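Local coordinates for complement C1r subcomponent (Homo sapiens, PDB 6F1D), which is a serine protease of the classical complement pathway, which probably activates C1s within the C1 complex after activating itself, at residues Phe46-Ile52 / Phe77-Pro83. Numbering follows the deposited sequence.
Sequences FLEPFDI and FCGKQRP
Phe50 lays its ring against the chain of Gly79-Pro83. Phe50 CB meets Arg82 CB at 3.7 Å; CG is anti to the backbone N (chi1 -180°), which brings one face of the ring against Arg82 and Pro83. CA of Arg82 and CD of Pro83 both lie over this face, each making a CH-pi contact, the second with CD 3.7 Å from the Phe50 ring centroid. CG lies against Arg82 CA, CD1 and CE1 approach the carbonyl oxygens of Gly79 and Gln81, and CD2 and CZ meet Pro83 CD, which Phe50 CE2 touches at 3.4 Å; CZ also comes near Phe77 CB. The Pro83 ring is shared, since its CG sits over one face of the Phe46 ring. Arg82 turns outward instead: its extended chain carries CD past Phe46 O, and NE gives Glu48 OE1 a nearly straight, 3.1 Å salt-bridge hydrogen bond (173°), on the anti side of the carboxylate, 29° out of its plane, while OE1 lies in the guanidinium plane. Waters join Lys80 O to Phe50 N and to Arg82 N. At the far end Ile52 and Gly79 form a single antiparallel hydrogen-bonded bridge, Ile52 N to Gly79 O at 2.9 Å and Gly79 N to Ile52 O at 2.7 Å. Ile52 CG2 packs on CB of Cys78, disulfide-bonded to Cys60, and Ile52 also touches Asp63, a calcium ligand. The contact thus joins two loops of the CUB beta-sandwich, one leaving strand 40-46, the other linking strands 72-77 and 86-87 of opposite sheets, with Trp108 against Phe50 and Ile52.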
ATOM      1  N   PHE A  46       2.387   6.323   5.745  1.00 21.80           N
ATOM      2  CA  PHE A  46       0.946   6.149   5.738  1.00 20.32           C
ATOM      3  C   PHE A  46       0.261   7.225   6.544  1.00 27.60           C
ATOM      4  O   PHE A  46       0.730   7.600   7.617  1.00 20.04           O
ATOM      5  CB  PHE A  46       0.600   4.782   6.296  1.00 23.09           C
ATOM      6  CG  PHE A  46       0.847   3.680   5.304  1.00 21.26           C
ATOM      7  CD1 PHE A  46      -0.162   3.292   4.445  1.00 19.23           C
ATOM      8  CD2 PHE A  46       2.090   3.095   5.189  1.00 26.47           C
ATOM      9  CE1 PHE A  46       0.062   2.279   3.482  1.00 21.01           C
ATOM     10  CE2 PHE A  46       2.328   2.088   4.247  1.00 33.14           C
ATOM     11  CZ  PHE A  46       1.307   1.675   3.406  1.00 25.18           C
ATOM     12  N   LEU A  47      -0.910   7.629   6.078  1.00 21.63           N
ATOM     13  CA  LEU A  47      -1.746   8.587   6.757  1.00 21.81           C
ATOM     14  C   LEU A  47      -2.763   7.877   7.635  1.00 25.72           C
ATOM     15  O   LEU A  47      -2.926   6.663   7.572  1.00 23.66           O
ATOM     16  CB  LEU A  47      -2.430   9.486   5.738  1.00 26.11           C
ATOM     17  CG  LEU A  47      -1.457  10.463   5.041  1.00 28.83           C
ATOM     18  CD1 LEU A  47      -0.371  10.966   5.974  1.00 39.48           C
ATOM     19  CD2 LEU A  47      -0.805   9.892   3.840  1.00 34.09           C
ATOM     20  N   GLU A  48      -3.421   8.644   8.490  1.00 30.32           N
ATOM     21  CA  GLU A  48      -4.566   8.096   9.211  1.00 36.94           C
ATOM     22  C   GLU A  48      -5.860   8.644   8.624  1.00 33.89           C
ATOM     23  O   GLU A  48      -5.890   9.785   8.167  1.00 34.74           O
ATOM     24  CB  GLU A  48      -4.494   8.454  10.703  1.00 46.52           C
ATOM     25  CG  GLU A  48      -3.211   7.972  11.355  1.00 63.76           C
ATOM     26  CD  GLU A  48      -3.175   8.151  12.873  1.00 82.48           C
ATOM     27  OE1 GLU A  48      -2.403   7.412  13.532  1.00 87.06           O
ATOM     28  OE2 GLU A  48      -3.897   9.030  13.406  1.00 88.33           O
ATOM     29  N   PRO A  49      -6.953   7.879   8.620  1.00 31.38           N
ATOM     30  CA  PRO A  49      -7.132   6.512   9.089  1.00 23.89           C
ATOM     31  C   PRO A  49      -6.483   5.456   8.222  1.00 24.78           C
ATOM     32  O   PRO A  49      -6.299   5.601   7.012  1.00 24.97           O
ATOM     33  CB  PRO A  49      -8.652   6.337   9.061  1.00 28.83           C
ATOM     34  CG  PRO A  49      -9.058   7.209   7.917  1.00 27.33           C
ATOM     35  CD  PRO A  49      -8.225   8.444   8.140  1.00 30.47           C
ATOM     36  N   PHE A  50      -6.126   4.373   8.897  1.00 25.62           N
ATOM     37  CA  PHE A  50      -5.631   3.150   8.280  1.00 25.88           C
ATOM     38  C   PHE A  50      -6.530   2.064   8.828  1.00 24.71           C
ATOM     39  O   PHE A  50      -6.683   1.955  10.048  1.00 22.45           O
ATOM     40  CB  PHE A  50      -4.169   2.895   8.651  1.00 21.10           C
ATOM     41  CG  PHE A  50      -3.577   1.639   8.041  1.00 18.49           C
ATOM     42  CD1 PHE A  50      -3.661   0.415   8.696  1.00 23.21           C
ATOM     43  CD2 PHE A  50      -2.914   1.707   6.856  1.00 20.36           C
ATOM     44  CE1 PHE A  50      -3.083  -0.732   8.121  1.00 22.86           C
ATOM     45  CE2 PHE A  50      -2.337   0.604   6.293  1.00 21.82           C
ATOM     46  CZ  PHE A  50      -2.428  -0.625   6.920  1.00 26.48           C
ATOM     47  N   ASP A  51      -7.178   1.301   7.945  1.00 20.05           N
ATOM     48  CA  ASP A  51      -8.154   0.318   8.423  1.00 18.73           C
ATOM     49  C   ASP A  51      -8.285  -0.768   7.354  1.00 24.87           C
ATOM     50  O   ASP A  51      -8.963  -0.564   6.343  1.00 17.30           O
ATOM     51  CB  ASP A  51      -9.490   0.997   8.743  1.00 24.63           C
ATOM     52  CG  ASP A  51     -10.587   0.007   9.087  1.00 36.88           C
ATOM     53  OD1 ASP A  51     -10.243  -1.107   9.578  1.00 42.46           O
ATOM     54  OD2 ASP A  51     -11.787   0.348   8.883  1.00 40.55           O
ATOM     55  N   ILE A  52      -7.581  -1.875   7.560  1.00 16.92           N
ATOM     56  CA  ILE A  52      -7.698  -3.046   6.695  1.00 16.77           C
ATOM     57  C   ILE A  52      -8.229  -4.158   7.584  1.00 29.43           C
ATOM     58  O   ILE A  52      -7.717  -4.362   8.692  1.00 20.54           O
ATOM     59  CB  ILE A  52      -6.350  -3.428   6.066  1.00 14.95           C
ATOM     60  CG1 ILE A  52      -5.820  -2.276   5.189  1.00 16.53           C
ATOM     61  CG2 ILE A  52      -6.443  -4.775   5.259  1.00 15.68           C
ATOM     62  CD1 ILE A  52      -4.497  -2.574   4.526  1.00 21.78           C
ATOM     63  N   PHE A  77       0.588  -6.145   5.718  1.00 18.77           N
ATOM     64  CA  PHE A  77      -0.043  -5.283   6.713  1.00 22.79           C
ATOM     65  C   PHE A  77      -1.564  -5.422   6.697  1.00 24.37           C
ATOM     66  O   PHE A  77      -2.177  -5.551   5.634  1.00 20.41           O
ATOM     67  CB  PHE A  77       0.360  -3.825   6.474  1.00 20.22           C
ATOM     68  CG  PHE A  77       1.863  -3.577   6.539  1.00 26.30           C
ATOM     69  CD1 PHE A  77       2.493  -3.500   7.754  1.00 20.98           C
ATOM     70  CD2 PHE A  77       2.637  -3.453   5.375  1.00 25.44           C
ATOM     71  CE1 PHE A  77       3.863  -3.281   7.836  1.00 37.04           C
ATOM     72  CE2 PHE A  77       3.995  -3.216   5.453  1.00 27.91           C
ATOM     73  CZ  PHE A  77       4.601  -3.128   6.681  1.00 28.85           C
ATOM     74  N   CYS A  78      -2.174  -5.383   7.889  1.00 21.05           N
ATOM     75  CA  CYS A  78      -3.625  -5.270   8.031  1.00 20.42           C
ATOM     76  C   CYS A  78      -3.903  -4.628   9.382  1.00 21.97           C
ATOM     77  O   CYS A  78      -2.982  -4.257  10.105  1.00 25.19           O
ATOM     78  CB  CYS A  78      -4.347  -6.628   7.879  1.00 16.88           C
ATOM     79  SG  CYS A  78      -3.836  -7.823   9.132  1.00 33.39           S
ATOM     80  N   GLY A  79      -5.174  -4.455   9.705  1.00 22.04           N
ATOM     81  CA  GLY A  79      -5.536  -3.887  11.000  1.00 20.18           C
ATOM     82  C   GLY A  79      -5.708  -2.376  10.974  1.00 20.20           C
ATOM     83  O   GLY A  79      -5.883  -1.764   9.917  1.00 22.02           O
ATOM     84  N   LYS A  80      -5.696  -1.775  12.176  1.00 23.78           N
ATOM     85  CA  LYS A  80      -6.083  -0.374  12.386  1.00 34.61           C
ATOM     86  C   LYS A  80      -4.930   0.534  12.803  1.00 35.23           C
ATOM     87  O   LYS A  80      -5.135   1.747  12.986  1.00 30.72           O
ATOM     88  CB  LYS A  80      -7.200  -0.281  13.439  1.00 35.09           C
ATOM     89  CG  LYS A  80      -8.505  -0.930  13.036  1.00 45.23           C
ATOM     90  CD  LYS A  80      -9.691  -0.026  13.349  1.00 55.90           C
ATOM     91  CE  LYS A  80     -11.021  -0.742  13.151  1.00 55.82           C
ATOM     92  NZ  LYS A  80     -12.113  -0.074  13.937  1.00 63.46           N
ATOM     93  N   GLN A  81      -3.732  -0.002  12.963  1.00 29.62           N
ATOM     94  CA  GLN A  81      -2.558   0.795  13.298  1.00 38.62           C
ATOM     95  C   GLN A  81      -1.720   0.908  12.028  1.00 34.79           C
ATOM     96  O   GLN A  81      -1.412  -0.103  11.384  1.00 23.23           O
ATOM     97  CB  GLN A  81      -1.768   0.174  14.459  1.00 44.09           C
ATOM     98  CG  GLN A  81      -1.442  -1.362  14.383  1.00 65.14           C
ATOM     99  CD  GLN A  81      -2.665  -2.309  14.434  1.00 80.47           C
ATOM    100  OE1 GLN A  81      -3.327  -2.472  15.492  1.00 86.60           O
ATOM    101  NE2 GLN A  81      -2.975  -2.956  13.317  1.00 78.09           N
ATOM    102  N   ARG A  82      -1.418   2.124  11.605  1.00 32.25           N
ATOM    103  CA  ARG A  82      -0.733   2.221  10.326  1.00 34.42           C
ATOM    104  C   ARG A  82       0.687   1.682  10.451  1.00 28.57           C
ATOM    105  O   ARG A  82       1.269   1.705  11.540  1.00 28.78           O
ATOM    106  CB  ARG A  82      -0.705   3.654   9.831  1.00 34.80           C
ATOM    107  CG  ARG A  82      -0.134   4.571  10.782  1.00 36.60           C
ATOM    108  CD  ARG A  82      -0.469   5.942  10.332  1.00 42.56           C
ATOM    109  NE  ARG A  82      -0.216   6.873  11.406  1.00 49.49           N
ATOM    110  CZ  ARG A  82       0.953   7.452  11.603  1.00 59.12           C
ATOM    111  NH1 ARG A  82       1.969   7.182  10.783  1.00 67.78           N
ATOM    112  NH2 ARG A  82       1.094   8.294  12.616  1.00 59.70           N
ATOM    113  N   PRO A  83       1.241   1.140   9.371  1.00 31.50           N
ATOM    114  CA  PRO A  83       2.645   0.717   9.391  1.00 32.46           C
ATOM    115  C   PRO A  83       3.547   1.875   9.779  1.00 38.18           C
ATOM    116  O   PRO A  83       3.172   3.047   9.611  1.00 33.61           O
ATOM    117  CB  PRO A  83       2.900   0.293   7.942  1.00 26.27           C
ATOM    118  CG  PRO A  83       1.555  -0.042   7.405  1.00 35.06           C
ATOM    119  CD  PRO A  83       0.613   0.901   8.056  1.00 27.89           C
TER
HETATM  120  O   HOH W   1       3.838   5.212   7.957  1.00 32.57           O
HETATM  121  O   HOH W   2      -3.572   4.241  12.709  1.00 44.01           O
HETATM  122  O   HOH W   3      -5.508   4.370  11.911  1.00 31.29           O